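Local coordinates for protein translation initiation factor eIF2B subunit delta (Schizosaccharomyces pombe, PDB 5B04) that forms part of the eIF2B complex, which catalyses the exchange of GDP for GTP on the gamma subunit of translation initiation factor eIF2, at residues D267-L272 against V336-L341; K293-V298 against E320-M325. All blocks are in the same frame, centred on the assembly; numbering follows the deposited sequence.

In the fold
Both contacts belong to one mixed sheet with a Rossmann-like parallel core, in which strands 320-325, 294-300, 269-274 and 338-342 lie side by side in that order. Contact 1 joins the last two of these strands and contact 2 the first two, their centres about 9 Å apart. Between them strands 269-274 and 294-300 are neighbours, with Ile271 O 2.6 Å from Val297 N and Gly268 N 2.7 Å from Lys293 O, both probable hydrogen bonds. Along the chain, contact 2 is nested within the loop that contact 1 closes. Contact 1 is interior to the sheet, whereas contact 2 ends at strand 320-325, where a strand of the beta subunit carries the sheet onward.

Contact 1. Residues D267-L272 against V336-L341; sequences DGDVIL and VTKIFL
The Phe340 ring meets Ile271 at its CD1 corner, where Ile271 CG2 approaches obliquely to 3.5 Å from Phe340 CD1. Ile271 reaches it with the branch anti to its backbone N, while Ile265 and Ile373 also pack against the Phe340 side chain. The second flat group, the Asp269 carboxylate, receives two donors from one face. Thr337 OG1 gives its proton to Asp269 OD1 at 3.1 Å from well above the plane, and Lys338 NZ meets the same oxygen at 3.3 Å on the syn side, 23° out of plane, in a salt bridge. Its other oxygen, OD2, accepts from the backbone N of Gln266, so aspartate suits a place where several donors converge.

Thr337 OG1 sits between the backbone N and carbonyl carbon (chi1 61°), where it can also accept from Val270 N at 2.8 Å. The threonine hydroxyl thus relays from a backbone N-H to a carboxylate. Val270 O takes two donors: Thr337 N in the carbonyl plane on a lone pair, and Lys338 N from above that plane. The regular parallel ladder follows, with Leu272 N bonded to Lys338 O and Phe340 N to Leu272 O at 3.0 Å. On the face opposite Ile271 and Lys338, Leu272 CD1 lies 3.7 Å from Val336 CG2, and Leu272 CB packs on Ile339 CG1; branched aliphatic residues fill this layer without needing polar partners.

Strands 269-274 and 338-342 are central neighbours of the parallel sheet. Strand 294-300 flanks the first and strand 372-375 the second, while Ile361 of helix 358-367 packs on the face bearing Leu272 and Ile339.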
loop_
_atom_site.group_PDB
_atom_site.type_symbol
_atom_site.label_atom_id
_atom_site.label_comp_id
_atom_site.label_asym_id
_atom_site.label_seq_id
_atom_site.Cartn_x
_atom_site.Cartn_y
_atom_site.Cartn_z
ATOM N N ASP G 267 29.955 -9.067 -23.668
ATOM C CA ASP G 267 30.760 -7.936 -24.122
ATOM C C ASP G 267 29.898 -6.710 -24.401
ATOM O O ASP G 267 28.988 -6.752 -25.228
ATOM C CB ASP G 267 31.561 -8.309 -25.371
ATOM C CG ASP G 267 32.802 -9.117 -25.049
ATOM O OD1 ASP G 267 33.156 -9.212 -23.855
ATOM O OD2 ASP G 267 33.426 -9.651 -25.989
ATOM N N GLY G 268 30.195 -5.619 -23.703
ATOM C CA GLY G 268 29.449 -4.385 -23.862
ATOM C C GLY G 268 28.525 -4.126 -22.690
ATOM O O GLY G 268 27.774 -3.150 -22.682
ATOM N N ASP G 269 28.581 -5.005 -21.695
ATOM C CA ASP G 269 27.740 -4.876 -20.511
ATOM C C ASP G 269 28.103 -3.652 -19.679
ATOM O O ASP G 269 29.274 -3.300 -19.543
ATOM C CB ASP G 269 27.838 -6.132 -19.639
ATOM C CG ASP G 269 26.771 -7.157 -19.969
ATOM O OD1 ASP G 269 25.750 -6.782 -20.583
ATOM O OD2 ASP G 269 26.948 -8.339 -19.604
ATOM N N VAL G 270 27.081 -3.005 -19.131
ATOM C CA VAL G 270 27.273 -1.948 -18.149
ATOM C C VAL G 270 26.698 -2.430 -16.823
ATOM O O VAL G 270 25.484 -2.420 -16.618
ATOM C CB VAL G 270 26.605 -0.632 -18.579
ATOM C CG1 VAL G 270 26.809 0.437 -17.519
ATOM C CG2 VAL G 270 27.159 -0.172 -19.917
ATOM N N ILE G 271 27.582 -2.860 -15.930
ATOM C CA ILE G 271 27.179 -3.570 -14.723
ATOM C C ILE G 271 27.135 -2.671 -13.491
ATOM O O ILE G 271 28.069 -1.917 -13.225
ATOM C CB ILE G 271 28.125 -4.754 -14.457
ATOM C CG1 ILE G 271 28.065 -5.740 -15.625
ATOM C CG2 ILE G 271 27.777 -5.444 -13.152
ATOM C CD1 ILE G 271 29.025 -6.894 -15.501
ATOM N N LEU G 272 26.039 -2.760 -12.742
ATOM C CA LEU G 272 25.863 -1.953 -11.543
ATOM C C LEU G 272 26.133 -2.764 -10.280
ATOM O O LEU G 272 25.459 -3.757 -10.013
ATOM C CB LEU G 272 24.446 -1.367 -11.499
ATOM C CG LEU G 272 24.131 -0.211 -10.539
ATOM C CD1 LEU G 272 22.904 0.540 -11.023
ATOM C CD2 LEU G 272 23.914 -0.688 -9.107
ATOM N N VAL G 336 22.696 1.332 -17.471
ATOM C CA VAL G 336 22.944 0.004 -16.914
ATOM C C VAL G 336 22.226 -1.102 -17.686
ATOM O O VAL G 336 21.061 -0.957 -18.057
ATOM C CB VAL G 336 22.515 -0.054 -15.434
ATOM C CG1 VAL G 336 22.842 -1.409 -14.830
ATOM C CG2 VAL G 336 23.190 1.056 -14.647
ATOM N N THR G 337 22.930 -2.207 -17.922
ATOM C CA THR G 337 22.347 -3.363 -18.596
ATOM C C THR G 337 22.185 -4.550 -17.648
ATOM O O THR G 337 21.339 -5.416 -17.870
ATOM C CB THR G 337 23.197 -3.804 -19.802
ATOM O OG1 THR G 337 24.508 -4.177 -19.358
ATOM C CG2 THR G 337 23.309 -2.679 -20.817
ATOM N N LYS G 338 22.999 -4.589 -16.595
ATOM C CA LYS G 338 22.927 -5.667 -15.609
ATOM C C LYS G 338 23.235 -5.177 -14.196
ATOM O O LYS G 338 24.074 -4.298 -14.001
ATOM C CB LYS G 338 23.884 -6.802 -15.980
ATOM C CG LYS G 338 23.351 -7.742 -17.047
ATOM C CD LYS G 338 24.324 -8.871 -17.333
ATOM C CE LYS G 338 23.790 -9.786 -18.423
ATOM N NZ LYS G 338 23.604 -9.064 -19.712
ATOM N N ILE G 339 22.552 -5.759 -13.216
ATOM C CA ILE G 339 22.763 -5.415 -11.814
ATOM C C ILE G 339 23.196 -6.637 -11.013
ATOM O O ILE G 339 22.523 -7.667 -11.023
ATOM C CB ILE G 339 21.491 -4.823 -11.179
ATOM C CG1 ILE G 339 21.073 -3.548 -11.910
ATOM C CG2 ILE G 339 21.712 -4.538 -9.701
ATOM C CD1 ILE G 339 19.719 -3.024 -11.490
ATOM N N PHE G 340 24.324 -6.517 -10.319
ATOM C CA PHE G 340 24.844 -7.614 -9.511
ATOM C C PHE G 340 24.833 -7.254 -8.032
ATOM O O PHE G 340 25.347 -6.209 -7.632
ATOM C CB PHE G 340 26.260 -7.983 -9.953
ATOM C CG PHE G 340 26.308 -8.802 -11.212
ATOM C CD1 PHE G 340 25.914 -8.260 -12.423
ATOM C CD2 PHE G 340 26.751 -10.114 -11.182
ATOM C CE1 PHE G 340 25.959 -9.011 -13.582
ATOM C CE2 PHE G 340 26.799 -10.869 -12.338
ATOM C CZ PHE G 340 26.402 -10.317 -13.540
ATOM N N LEU G 341 24.245 -8.128 -7.222
ATOM C CA LEU G 341 24.100 -7.865 -5.797
ATOM C C LEU G 341 24.694 -8.975 -4.938
ATOM O O LEU G 341 24.502 -10.159 -5.211
ATOM C CB LEU G 341 22.625 -7.677 -5.442
ATOM C CG LEU G 341 21.861 -6.622 -6.240
ATOM C CD1 LEU G 341 20.394 -6.620 -5.849
ATOM C CD2 LEU G 341 22.476 -5.247 -6.033
#

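Contact 2. Residues K293-V298 against E320-M325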
loop_
_atom_site.group_PDB
_atom_site.type_symbol
_atom_site.label_atom_id
_atom_site.label_comp_id
_atom_site.label_asym_id
_atom_site.label_seq_id
_atom_site.Cartn_x
_atom_site.Cartn_y
_atom_site.Cartn_z
ATOM N N LYS G 293 34.867 -7.422 -22.075
ATOM C CA LYS G 293 34.755 -5.981 -22.269
ATOM C C LYS G 293 33.477 -5.435 -21.644
ATOM O O LYS G 293 32.377 -5.663 -22.146
ATOM C CB LYS G 293 34.804 -5.625 -23.756
ATOM C CG LYS G 293 35.478 -6.661 -24.639
ATOM C CD LYS G 293 35.136 -6.421 -26.099
ATOM C CE LYS G 293 35.330 -4.956 -26.463
ATOM N NZ LYS G 293 35.365 -4.739 -27.932
ATOM N N PHE G 294 33.636 -4.702 -20.549
ATOM C CA PHE G 294 32.503 -4.147 -19.824
ATOM C C PHE G 294 32.954 -2.969 -18.975
ATOM O O PHE G 294 34.151 -2.759 -18.777
ATOM C CB PHE G 294 31.857 -5.216 -18.939
ATOM C CG PHE G 294 32.744 -5.690 -17.822
ATOM C CD1 PHE G 294 33.702 -6.663 -18.050
ATOM C CD2 PHE G 294 32.623 -5.163 -16.548
ATOM C CE1 PHE G 294 34.523 -7.098 -17.030
ATOM C CE2 PHE G 294 33.441 -5.596 -15.522
ATOM C CZ PHE G 294 34.392 -6.566 -15.763
ATOM N N ARG G 295 31.995 -2.198 -18.475
ATOM C CA ARG G 295 32.301 -1.153 -17.511
ATOM C C ARG G 295 31.369 -1.267 -16.312
ATOM O O ARG G 295 30.259 -1.789 -16.423
ATOM C CB ARG G 295 32.203 0.236 -18.150
ATOM C CG ARG G 295 30.849 0.588 -18.737
ATOM C CD ARG G 295 30.896 1.970 -19.373
ATOM N NE ARG G 295 29.656 2.318 -20.061
ATOM C CZ ARG G 295 28.736 3.142 -19.571
ATOM N NH1 ARG G 295 28.915 3.707 -18.383
ATOM N NH2 ARG G 295 27.638 3.403 -20.267
ATOM N N VAL G 296 31.834 -0.787 -15.164
ATOM C CA VAL G 296 31.098 -0.937 -13.916
ATOM C C VAL G 296 30.517 0.387 -13.433
ATOM O O VAL G 296 31.188 1.416 -13.460
ATOM C CB VAL G 296 32.001 -1.527 -12.809
ATOM C CG1 VAL G 296 31.247 -1.625 -11.490
ATOM C CG2 VAL G 296 32.531 -2.888 -13.226
ATOM N N VAL G 297 29.261 0.357 -13.001
ATOM C CA VAL G 297 28.656 1.509 -12.350
ATOM C C VAL G 297 28.563 1.264 -10.851
ATOM O O VAL G 297 27.867 0.352 -10.405
ATOM C CB VAL G 297 27.256 1.815 -12.905
ATOM C CG1 VAL G 297 26.584 2.891 -12.068
ATOM C CG2 VAL G 297 27.345 2.241 -14.360
ATOM N N VAL G 298 29.277 2.073 -10.078
ATOM C CA VAL G 298 29.277 1.935 -8.628
ATOM C C VAL G 298 28.331 2.939 -7.982
ATOM O O VAL G 298 28.505 4.149 -8.122
ATOM C CB VAL G 298 30.686 2.121 -8.040
ATOM C CG1 VAL G 298 30.634 2.094 -6.521
ATOM C CG2 VAL G 298 31.626 1.048 -8.566
ATOM N N GLU G 320 36.938 -0.019 -16.159
ATOM C CA GLU G 320 36.237 1.227 -16.453
ATOM C C GLU G 320 35.069 1.414 -15.488
ATOM O O GLU G 320 34.212 0.538 -15.366
ATOM C CB GLU G 320 35.748 1.231 -17.903
ATOM C CG GLU G 320 35.121 2.535 -18.359
ATOM C CD GLU G 320 34.802 2.533 -19.842
ATOM O OE1 GLU G 320 34.172 3.500 -20.319
ATOM O OE2 GLU G 320 35.184 1.563 -20.531
ATOM N N CYS G 321 35.034 2.552 -14.800
ATOM C CA CYS G 321 34.058 2.749 -13.734
ATOM C C CYS G 321 33.368 4.111 -13.745
ATOM O O CYS G 321 33.974 5.133 -14.069
ATOM C CB CYS G 321 34.727 2.541 -12.374
ATOM S SG CYS G 321 35.189 0.835 -12.012
ATOM N N THR G 322 32.089 4.105 -13.381
ATOM C CA THR G 322 31.324 5.325 -13.160
ATOM C C THR G 322 30.856 5.343 -11.706
ATOM O O THR G 322 30.486 4.306 -11.157
ATOM C CB THR G 322 30.115 5.426 -14.115
ATOM O OG1 THR G 322 30.576 5.433 -15.472
ATOM C CG2 THR G 322 29.320 6.698 -13.856
ATOM N N TYR G 323 30.884 6.516 -11.081
ATOM C CA TYR G 323 30.578 6.630 -9.660
ATOM C C TYR G 323 29.478 7.655 -9.395
ATOM O O TYR G 323 29.630 8.836 -9.703
ATOM C CB TYR G 323 31.846 6.999 -8.887
ATOM C CG TYR G 323 31.675 7.091 -7.388
ATOM C CD1 TYR G 323 31.667 5.949 -6.599
ATOM C CD2 TYR G 323 31.547 8.323 -6.759
ATOM C CE1 TYR G 323 31.521 6.031 -5.225
ATOM C CE2 TYR G 323 31.401 8.412 -5.390
ATOM C CZ TYR G 323 31.388 7.266 -4.627
ATOM O OH TYR G 323 31.242 7.361 -3.263
ATOM N N VAL G 324 28.367 7.194 -8.826
ATOM C CA VAL G 324 27.242 8.067 -8.499
ATOM C C VAL G 324 26.674 7.743 -7.122
ATOM O O VAL G 324 26.878 6.646 -6.599
ATOM C CB VAL G 324 26.103 7.953 -9.537
ATOM C CG1 VAL G 324 26.563 8.434 -10.906
ATOM C CG2 VAL G 324 25.588 6.523 -9.608
ATOM N N MET G 325 25.959 8.698 -6.535
ATOM C CA MET G 325 25.250 8.450 -5.285
ATOM C C MET G 325 23.897 7.815 -5.579
ATOM O O MET G 325 23.399 7.892 -6.703
ATOM C CB MET G 325 25.069 9.740 -4.485
ATOM C CG MET G 325 26.367 10.372 -4.016
ATOM S SD MET G 325 27.428 9.217 -3.131
ATOM C CE MET G 325 26.432 8.891 -1.688
#
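Val296 and Cys321 pair across two parallel strands, and both the N-H and the C=O of Val296 are satisfied by strand 320-325: its N donates to Glu320 O at 2.7 Å, and its O accepts from Thr322 N at 2.8 Å. The alternation continues as Val298 N donates to Thr322 O and Val324 N to Val298 O at 3.1 Å. All four bonds are nearly linear at the hydrogen, the first reaching 173°. On the other edge of strand 294-300, Arg295 and Val297 turn their backbone bonds to strand 269-274.

The charged side chains of Arg295 and Glu320 lie close without pairing. They touch through their aliphatic parts, with Arg295 CB 3.7 Å from Glu320 CB; Arg295 NE stays 4.7 Å from Glu320 OE1. Extended from CG to NE, the arginine carries its guanidinium away from that carboxylate, and NH1 forms a salt bridge with Glu335. Thr322 OG1, near the guanidinium plane at its edge, has a weak hydrogen bond to Glu355 of the beta subunit. Tyr323 OH bonds to Asp300, while Tyr323 CD1 rests 4.0 Å from Val298 CG1.

Apolar, beta-branched Val296 and Val298 suit the buried strand, and Cys321 SG packs on Val296 CB beneath Leu311 and Leu314 of helix 306-316, the crossover helix of this right-handed beta-alpha-beta unit. The chemistry implies a division of labour: backbone bonds join the two strands, Tyr323 adding a side-chain bond, while Arg295 reaches Glu335; the outer edge of strand 320-325 continues the ladder into the beta subunit, with the Thr322 bond a weak addition.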